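Local atomic coordinates of RV1873 (Mycobacterium tuberculosis, PDB entry 2JEK), a protein that is of unknown function but belongs to the DUF1810 family and folds into an all-helical, right-handed superhelix. Residues A[58-70]-A[111-123]. Numbering follows the deposited sequence.
Sequences GISSLEEAQAYLQ and LFARATDANQDFV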
ATOM      1  N   GLY A  58      -2.013  -8.235  -6.602  1.00  8.71           N
ATOM      2  CA  GLY A  58      -0.749  -8.513  -5.939  1.00  8.23           C
ATOM      3  C   GLY A  58       0.415  -8.046  -6.801  1.00  8.62           C
ATOM      4  O   GLY A  58       0.368  -8.115  -8.041  1.00  9.16           O
ATOM      5  N   ILE A  59       1.457  -7.542  -6.140  1.00  7.63           N
ATOM      6  CA  ILE A  59       2.690  -7.113  -6.813  1.00  8.46           C
ATOM      7  C   ILE A  59       3.564  -8.343  -6.998  1.00  9.30           C
ATOM      8  O   ILE A  59       3.779  -9.091  -6.044  1.00  9.04           O
ATOM      9  CB  ILE A  59       3.408  -6.036  -5.964  1.00  8.42           C
ATOM     10  CG1 ILE A  59       2.528  -4.786  -5.841  1.00  8.01           C
ATOM     11  CG2 ILE A  59       4.809  -5.691  -6.525  1.00  7.90           C
ATOM     12  CD1 ILE A  59       2.479  -3.902  -7.088  1.00 10.45           C
ATOM     13  N   SER A  60       4.062  -8.554  -8.218  1.00  9.38           N
ATOM     14  CA  SER A  60       4.743  -9.813  -8.541  1.00 10.53           C
ATOM     15  C   SER A  60       6.144  -9.927  -7.933  1.00 10.17           C
ATOM     16  O   SER A  60       6.616 -11.027  -7.640  1.00 11.85           O
ATOM     17  CB  SER A  60       4.836 -10.008 -10.058  1.00 10.65           C
ATOM     18  OG  SER A  60       5.619  -8.996 -10.659  1.00 11.74           O
ATOM     19  N   SER A  61       6.806  -8.790  -7.765  1.00 10.38           N
ATOM     20  CA  SER A  61       8.231  -8.769  -7.446  1.00 11.01           C
ATOM     21  C   SER A  61       8.650  -7.393  -6.961  1.00 11.11           C
ATOM     22  O   SER A  61       7.916  -6.414  -7.137  1.00  9.19           O
ATOM     23  CB  SER A  61       9.035  -9.115  -8.703  1.00 11.61           C
ATOM     24  OG  SER A  61       8.890  -8.091  -9.678  1.00 12.32           O
ATOM     25  N   LEU A  62       9.854  -7.296  -6.391  1.00 11.67           N
ATOM     26  CA  LEU A  62      10.384  -5.978  -6.052  1.00 12.64           C
ATOM     27  C   LEU A  62      10.490  -5.069  -7.296  1.00 11.22           C
ATOM     28  O   LEU A  62      10.259  -3.863  -7.207  1.00 11.09           O
ATOM     29  CB  LEU A  62      11.734  -6.060  -5.320  1.00 13.87           C
ATOM     30  CG  LEU A  62      12.103  -4.774  -4.560  1.00 14.84           C
ATOM     31  CD1 LEU A  62      11.212  -4.600  -3.323  1.00 18.72           C
ATOM     32  CD2 LEU A  62      13.577  -4.738  -4.182  1.00 16.20           C
ATOM     33  N   GLU A  63      10.850  -5.660  -8.437  1.00 12.02           N
ATOM     34  CA  GLU A  63      10.991  -4.900  -9.687  1.00 12.12           C
ATOM     35  C   GLU A  63       9.648  -4.289 -10.098  1.00 10.67           C
ATOM     36  O   GLU A  63       9.597  -3.139 -10.550  1.00 10.65           O
ATOM     37  CB  GLU A  63      11.555  -5.771 -10.817  1.00 13.36           C
ATOM     38  CG  GLU A  63      13.040  -6.139 -10.677  1.00 16.79           C
ATOM     39  CD  GLU A  63      13.326  -7.247  -9.649  1.00 23.74           C
ATOM     40  OE1 GLU A  63      12.398  -7.955  -9.185  1.00 17.20           O
ATOM     41  OE2 GLU A  63      14.517  -7.417  -9.307  1.00 30.28           O
ATOM     42  N   GLU A  64       8.554  -5.035  -9.911  1.00  9.68           N
ATOM     43  CA  GLU A  64       7.241  -4.454 -10.188  1.00  9.38           C
ATOM     44  C   GLU A  64       6.920  -3.305  -9.214  1.00  9.10           C
ATOM     45  O   GLU A  64       6.381  -2.280  -9.620  1.00  8.92           O
ATOM     46  CB  GLU A  64       6.131  -5.508 -10.190  1.00  9.43           C
ATOM     47  CG  GLU A  64       4.767  -4.878 -10.456  1.00 10.18           C
ATOM     48  CD  GLU A  64       3.630  -5.859 -10.641  1.00 11.21           C
ATOM     49  OE1 GLU A  64       3.833  -7.095 -10.617  1.00 11.61           O
ATOM     50  OE2 GLU A  64       2.492  -5.376 -10.822  1.00 11.86           O
ATOM     51  N   ALA A  65       7.274  -3.475  -7.940  1.00  8.81           N
ATOM     52  CA  ALA A  65       7.065  -2.397  -6.960  1.00  8.83           C
ATOM     53  C   ALA A  65       7.825  -1.146  -7.370  1.00  9.32           C
ATOM     54  O   ALA A  65       7.330  -0.021  -7.247  1.00  9.06           O
ATOM     55  CB  ALA A  65       7.471  -2.849  -5.554  1.00  9.32           C
ATOM     56  N   GLN A  66       9.038  -1.349  -7.881  1.00 10.01           N
ATOM     57  CA  GLN A  66       9.854  -0.215  -8.331  1.00 10.21           C
ATOM     58  C   GLN A  66       9.235   0.476  -9.543  1.00  9.00           C
ATOM     59  O   GLN A  66       9.181   1.707  -9.609  1.00 10.47           O
ATOM     60  CB  GLN A  66      11.279  -0.671  -8.619  1.00 10.37           C
ATOM     61  CG  GLN A  66      11.990  -1.085  -7.344  1.00 10.43           C
ATOM     62  CD  GLN A  66      13.387  -1.609  -7.548  1.00 11.73           C
ATOM     63  OE1 GLN A  66      13.732  -2.112  -8.621  1.00 14.93           O
ATOM     64  NE2 GLN A  66      14.208  -1.504  -6.497  1.00 12.35           N
ATOM     65  N   ALA A  67       8.734  -0.325 -10.475  1.00  9.28           N
ATOM     66  CA  ALA A  67       8.008   0.224 -11.632  1.00 10.44           C
ATOM     67  C   ALA A  67       6.748   0.988 -11.206  1.00 10.54           C
ATOM     68  O   ALA A  67       6.399   2.022 -11.777  1.00 10.83           O
ATOM     69  CB  ALA A  67       7.666  -0.875 -12.608  1.00 11.01           C
ATOM     70  N   TYR A  68       6.073   0.469 -10.186  1.00  9.69           N
ATOM     71  CA  TYR A  68       4.867   1.095  -9.658  1.00  9.10           C
ATOM     72  C   TYR A  68       5.189   2.500  -9.135  1.00  9.33           C
ATOM     73  O   TYR A  68       4.495   3.480  -9.439  1.00 10.31           O
ATOM     74  CB  TYR A  68       4.303   0.193  -8.554  1.00  8.06           C
ATOM     75  CG  TYR A  68       2.939   0.583  -8.018  1.00  7.08           C
ATOM     76  CD1 TYR A  68       1.798  -0.155  -8.358  1.00  6.21           C
ATOM     77  CD2 TYR A  68       2.794   1.683  -7.172  1.00  7.81           C
ATOM     78  CE1 TYR A  68       0.559   0.194  -7.860  1.00  6.70           C
ATOM     79  CE2 TYR A  68       1.547   2.040  -6.680  1.00  7.80           C
ATOM     80  CZ  TYR A  68       0.440   1.299  -7.041  1.00  5.71           C
ATOM     81  OH  TYR A  68      -0.815   1.613  -6.574  1.00  7.34           O
ATOM     82  N   LEU A  69       6.281   2.592  -8.379  1.00  8.79           N
ATOM     83  CA  LEU A  69       6.729   3.872  -7.854  1.00  9.28           C
ATOM     84  C   LEU A  69       7.143   4.862  -8.936  1.00 11.04           C
ATOM     85  O   LEU A  69       6.958   6.064  -8.770  1.00 12.18           O
ATOM     86  CB  LEU A  69       7.874   3.673  -6.870  1.00  9.44           C
ATOM     87  CG  LEU A  69       7.491   3.010  -5.544  1.00  9.91           C
ATOM     88  CD1 LEU A  69       8.759   2.773  -4.762  1.00 14.11           C
ATOM     89  CD2 LEU A  69       6.543   3.885  -4.751  1.00 14.31           C
ATOM     90  N   GLN A  70       7.717   4.354 -10.021  1.00 11.66           N
ATOM     91  CA  GLN A  70       8.153   5.212 -11.130  1.00 13.59           C
ATOM     92  C   GLN A  70       6.974   5.753 -11.927  1.00 13.41           C
ATOM     93  O   GLN A  70       7.087   6.790 -12.592  1.00 15.13           O
ATOM     94  CB  GLN A  70       9.048   4.438 -12.092  1.00 13.92           C
ATOM     95  CG  GLN A  70      10.432   4.120 -11.574  1.00 18.56           C
ATOM     96  CD  GLN A  70      11.207   3.246 -12.545  1.00 26.41           C
ATOM     97  OE1 GLN A  70      10.704   2.221 -13.026  1.00 27.90           O
ATOM     98  NE2 GLN A  70      12.438   3.647 -12.841  1.00 29.67           N
ATOM     99  N   LEU A 111       6.800  -3.548   1.745  1.00  7.20           N
ATOM    100  CA  LEU A 111       7.221  -3.749   0.360  1.00  7.44           C
ATOM    101  C   LEU A 111       7.818  -2.481  -0.247  1.00  7.69           C
ATOM    102  O   LEU A 111       8.939  -2.501  -0.775  1.00  7.57           O
ATOM    103  CB  LEU A 111       6.025  -4.209  -0.476  1.00  7.64           C
ATOM    104  CG  LEU A 111       6.227  -4.247  -1.998  1.00  7.86           C
ATOM    105  CD1 LEU A 111       7.346  -5.201  -2.389  1.00  9.18           C
ATOM    106  CD2 LEU A 111       4.926  -4.616  -2.701  1.00  8.33           C
ATOM    107  N   PHE A 112       7.083  -1.376  -0.182  1.00  7.38           N
ATOM    108  CA  PHE A 112       7.535  -0.167  -0.862  1.00  8.41           C
ATOM    109  C   PHE A 112       8.731   0.471  -0.159  1.00  8.75           C
ATOM    110  O   PHE A 112       9.598   1.049  -0.813  1.00  9.08           O
ATOM    111  CB  PHE A 112       6.362   0.778  -1.129  1.00  8.08           C
ATOM    112  CG  PHE A 112       5.473   0.278  -2.223  1.00  7.08           C
ATOM    113  CD1 PHE A 112       5.867   0.426  -3.555  1.00  9.71           C
ATOM    114  CD2 PHE A 112       4.276  -0.386  -1.946  1.00  7.60           C
ATOM    115  CE1 PHE A 112       5.078  -0.060  -4.595  1.00  9.24           C
ATOM    116  CE2 PHE A 112       3.489  -0.883  -2.983  1.00  8.22           C
ATOM    117  CZ  PHE A 112       3.880  -0.717  -4.309  1.00 10.50           C
ATOM    118  N   ALA A 113       8.835   0.289   1.152  1.00  9.03           N
ATOM    119  CA  ALA A 113      10.038   0.718   1.862  1.00 10.24           C
ATOM    120  C   ALA A 113      11.292  -0.027   1.404  1.00 11.69           C
ATOM    121  O   ALA A 113      12.391   0.539   1.438  1.00 11.65           O
ATOM    122  CB  ALA A 113       9.851   0.586   3.366  1.00 11.38           C
ATOM    123  N   ARG A 114      11.137  -1.281   0.985  1.00 11.39           N
ATOM    124  CA  ARG A 114      12.264  -2.079   0.506  1.00 13.82           C
ATOM    125  C   ARG A 114      12.545  -1.817  -0.967  1.00 14.03           C
ATOM    126  O   ARG A 114      13.634  -2.117  -1.466  1.00 15.46           O
ATOM    127  CB  ARG A 114      12.017  -3.571   0.741  1.00 14.53           C
ATOM    128  CG  ARG A 114      11.915  -4.002   2.205  1.00 17.31           C
ATOM    129  CD  ARG A 114      13.256  -4.119   2.912  1.00 28.98           C
ATOM    130  NE  ARG A 114      13.087  -4.566   4.299  1.00 33.19           N
ATOM    131  CZ  ARG A 114      14.034  -5.158   5.025  1.00 35.50           C
ATOM    132  NH1 ARG A 114      15.234  -5.399   4.505  1.00 35.71           N
ATOM    133  NH2 ARG A 114      13.777  -5.519   6.274  1.00 33.38           N
ATOM    134  N   ALA A 115      11.570  -1.239  -1.660  1.00 13.70           N
ATOM    135  CA  ALA A 115      11.681  -1.005  -3.097  1.00 14.57           C
ATOM    136  C   ALA A 115      12.558   0.196  -3.446  1.00 14.56           C
ATOM    137  O   ALA A 115      13.151   0.251  -4.528  1.00 15.29           O
ATOM    138  CB  ALA A 115      10.289  -0.855  -3.715  1.00 14.46           C
ATOM    139  N   THR A 116      12.623   1.167  -2.541  1.00 14.04           N
ATOM    140  CA  THR A 116      13.402   2.376  -2.771  1.00 14.82           C
ATOM    141  C   THR A 116      13.995   2.889  -1.464  1.00 15.42           C
ATOM    142  O   THR A 116      13.398   2.715  -0.403  1.00 15.46           O
ATOM    143  CB  THR A 116      12.541   3.486  -3.432  1.00 15.17           C
ATOM    144  OG1 THR A 116      13.360   4.633  -3.669  1.00 15.00           O
ATOM    145  CG2 THR A 116      11.363   3.879  -2.528  1.00 16.01           C
ATOM    146  N   ASP A 117      15.165   3.525  -1.539  1.00 15.68           N
ATOM    147  CA  ASP A 117      15.738   4.193  -0.371  1.00 17.43           C
ATOM    148  C   ASP A 117      15.071   5.538  -0.088  1.00 16.86           C
ATOM    149  O   ASP A 117      15.197   6.069   1.017  1.00 18.09           O
ATOM    150  CB  ASP A 117      17.258   4.335  -0.508  1.00 18.73           C
ATOM    151  CG  ASP A 117      17.979   3.002  -0.404  1.00 21.13           C
ATOM    152  OD1 ASP A 117      17.364   2.002   0.040  1.00 27.60           O
ATOM    153  OD2 ASP A 117      19.169   2.946  -0.771  1.00 30.03           O
ATOM    154  N   ALA A 118      14.352   6.073  -1.077  1.00 16.16           N
ATOM    155  CA  ALA A 118      13.548   7.286  -0.907  1.00 15.78           C
ATOM    156  C   ALA A 118      12.186   6.907  -0.305  1.00 15.23           C
ATOM    157  O   ALA A 118      11.126   7.064  -0.920  1.00 15.36           O
ATOM    158  CB  ALA A 118      13.384   8.008  -2.237  1.00 16.98           C
ATOM    159  N   ASN A 119      12.246   6.386   0.913  1.00 13.98           N
ATOM    160  CA  ASN A 119      11.108   5.697   1.512  1.00 12.76           C
ATOM    161  C   ASN A 119      10.621   6.345   2.786  1.00 12.80           C
ATOM    162  O   ASN A 119       9.933   5.712   3.580  1.00 11.88           O
ATOM    163  CB  ASN A 119      11.492   4.246   1.806  1.00 12.93           C
ATOM    164  CG  ASN A 119      12.717   4.123   2.716  1.00 12.62           C
ATOM    165  OD1 ASN A 119      13.161   5.101   3.331  1.00 14.81           O
ATOM    166  ND2 ASN A 119      13.242   2.911   2.829  1.00 12.90           N
ATOM    167  N   GLN A 120      10.950   7.612   2.982  1.00 12.04           N
ATOM    168  CA  GLN A 120      10.720   8.244   4.258  1.00 12.39           C
ATOM    169  C   GLN A 120       9.260   8.181   4.705  1.00 11.45           C
ATOM    170  O   GLN A 120       8.988   7.979   5.878  1.00 12.83           O
ATOM    171  CB  GLN A 120      11.250   9.684   4.250  1.00 13.63           C
ATOM    172  CG  GLN A 120      10.723  10.583   3.117  1.00 18.60           C
ATOM    173  CD  GLN A 120      11.585  10.584   1.842  1.00 25.66           C
ATOM    174  OE1 GLN A 120      11.440  11.472   0.994  1.00 34.23           O
ATOM    175  NE2 GLN A 120      12.477   9.603   1.705  1.00 24.97           N
ATOM    176  N   ASP A 121       8.323   8.333   3.775  1.00 10.39           N
ATOM    177  CA  ASP A 121       6.918   8.301   4.168  1.00 10.35           C
ATOM    178  C   ASP A 121       6.443   6.891   4.541  1.00  9.17           C
ATOM    179  O   ASP A 121       5.669   6.740   5.488  1.00  9.11           O
ATOM    180  CB  ASP A 121       5.996   8.960   3.138  1.00 11.39           C
ATOM    181  CG  ASP A 121       6.210   8.458   1.732  1.00 15.51           C
ATOM    182  OD1 ASP A 121       7.183   7.723   1.454  1.00 16.40           O
ATOM    183  OD2 ASP A 121       5.384   8.836   0.869  1.00 20.63           O
ATOM    184  N   PHE A 122       6.919   5.879   3.823  1.00  8.76           N
ATOM    185  CA  PHE A 122       6.548   4.492   4.112  1.00  8.21           C
ATOM    186  C   PHE A 122       7.091   4.090   5.473  1.00  8.91           C
ATOM    187  O   PHE A 122       6.374   3.518   6.290  1.00  7.74           O
ATOM    188  CB  PHE A 122       7.065   3.538   3.024  1.00  7.99           C
ATOM    189  CG  PHE A 122       6.736   3.973   1.605  1.00  7.00           C
ATOM    190  CD1 PHE A 122       5.435   4.337   1.255  1.00  7.54           C
ATOM    191  CD2 PHE A 122       7.725   4.011   0.625  1.00  8.51           C
ATOM    192  CE1 PHE A 122       5.112   4.746  -0.044  1.00  9.22           C
ATOM    193  CE2 PHE A 122       7.414   4.416  -0.684  1.00  8.72           C
ATOM    194  CZ  PHE A 122       6.103   4.783  -1.009  1.00  9.77           C
ATOM    195  N   VAL A 123       8.356   4.413   5.718  1.00  9.32           N
ATOM    196  CA  VAL A 123       8.999   4.069   6.980  1.00  9.66           C
ATOM    197  C   VAL A 123       8.393   4.876   8.124  1.00  9.72           C
ATOM    198  O   VAL A 123       8.193   4.341   9.216  1.00  9.01           O
ATOM    199  CB  VAL A 123      10.533   4.242   6.906  1.00 10.02           C
ATOM    200  CG1 VAL A 123      11.161   3.783   8.206  1.00 12.00           C
ATOM    201  CG2 VAL A 123      11.090   3.407   5.773  1.00 12.30           C
TER
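With CG opposite the carbonyl carbon (chi1 -68°) and an extended chain beyond it, Q66 lays its amide against the C-terminal end of helix 101-115, while the matching first torsion of F112 (chi1 -73°) sends its ring against helix 62-70, at A65, Y68 and L69. Helix 62-70 and the last part, 111-115, of the other helix cross nearly at right angles, with A115 as the knob: A115 CB settles among L62, A65, Q66 and L69, 3.9 Å from A65 CB. On one flank L62 CD1 lies 3.6 Å from A115 CA, and L111 CD2 reaches I59; L142 of helix 136-143 touches both L62 and L111. On the other flank F112 turns its edge to A65 O, F112 CE1 being 3.5 Å away, and brings CZ over one face of Y68, off-centre, the ring planes inclined at 52°. L69 CG sits 3.6 Å from F112 CD1; L69 CD1 reaches T116 CG2 (3.6 Å), and L69 CD2 reaches F122 CZ (3.9 Å) on helix 120-129. The single hydrogen bond between the segments runs from Q66 NE2 to A115 O (2.8 Å), the acceptor lying close to the amide plane. The contact is thus mainly apolar; its one hydrogen bond gives the A115 carbonyl a polar partner at the helix end, where the chain leaves helical geometry at T116.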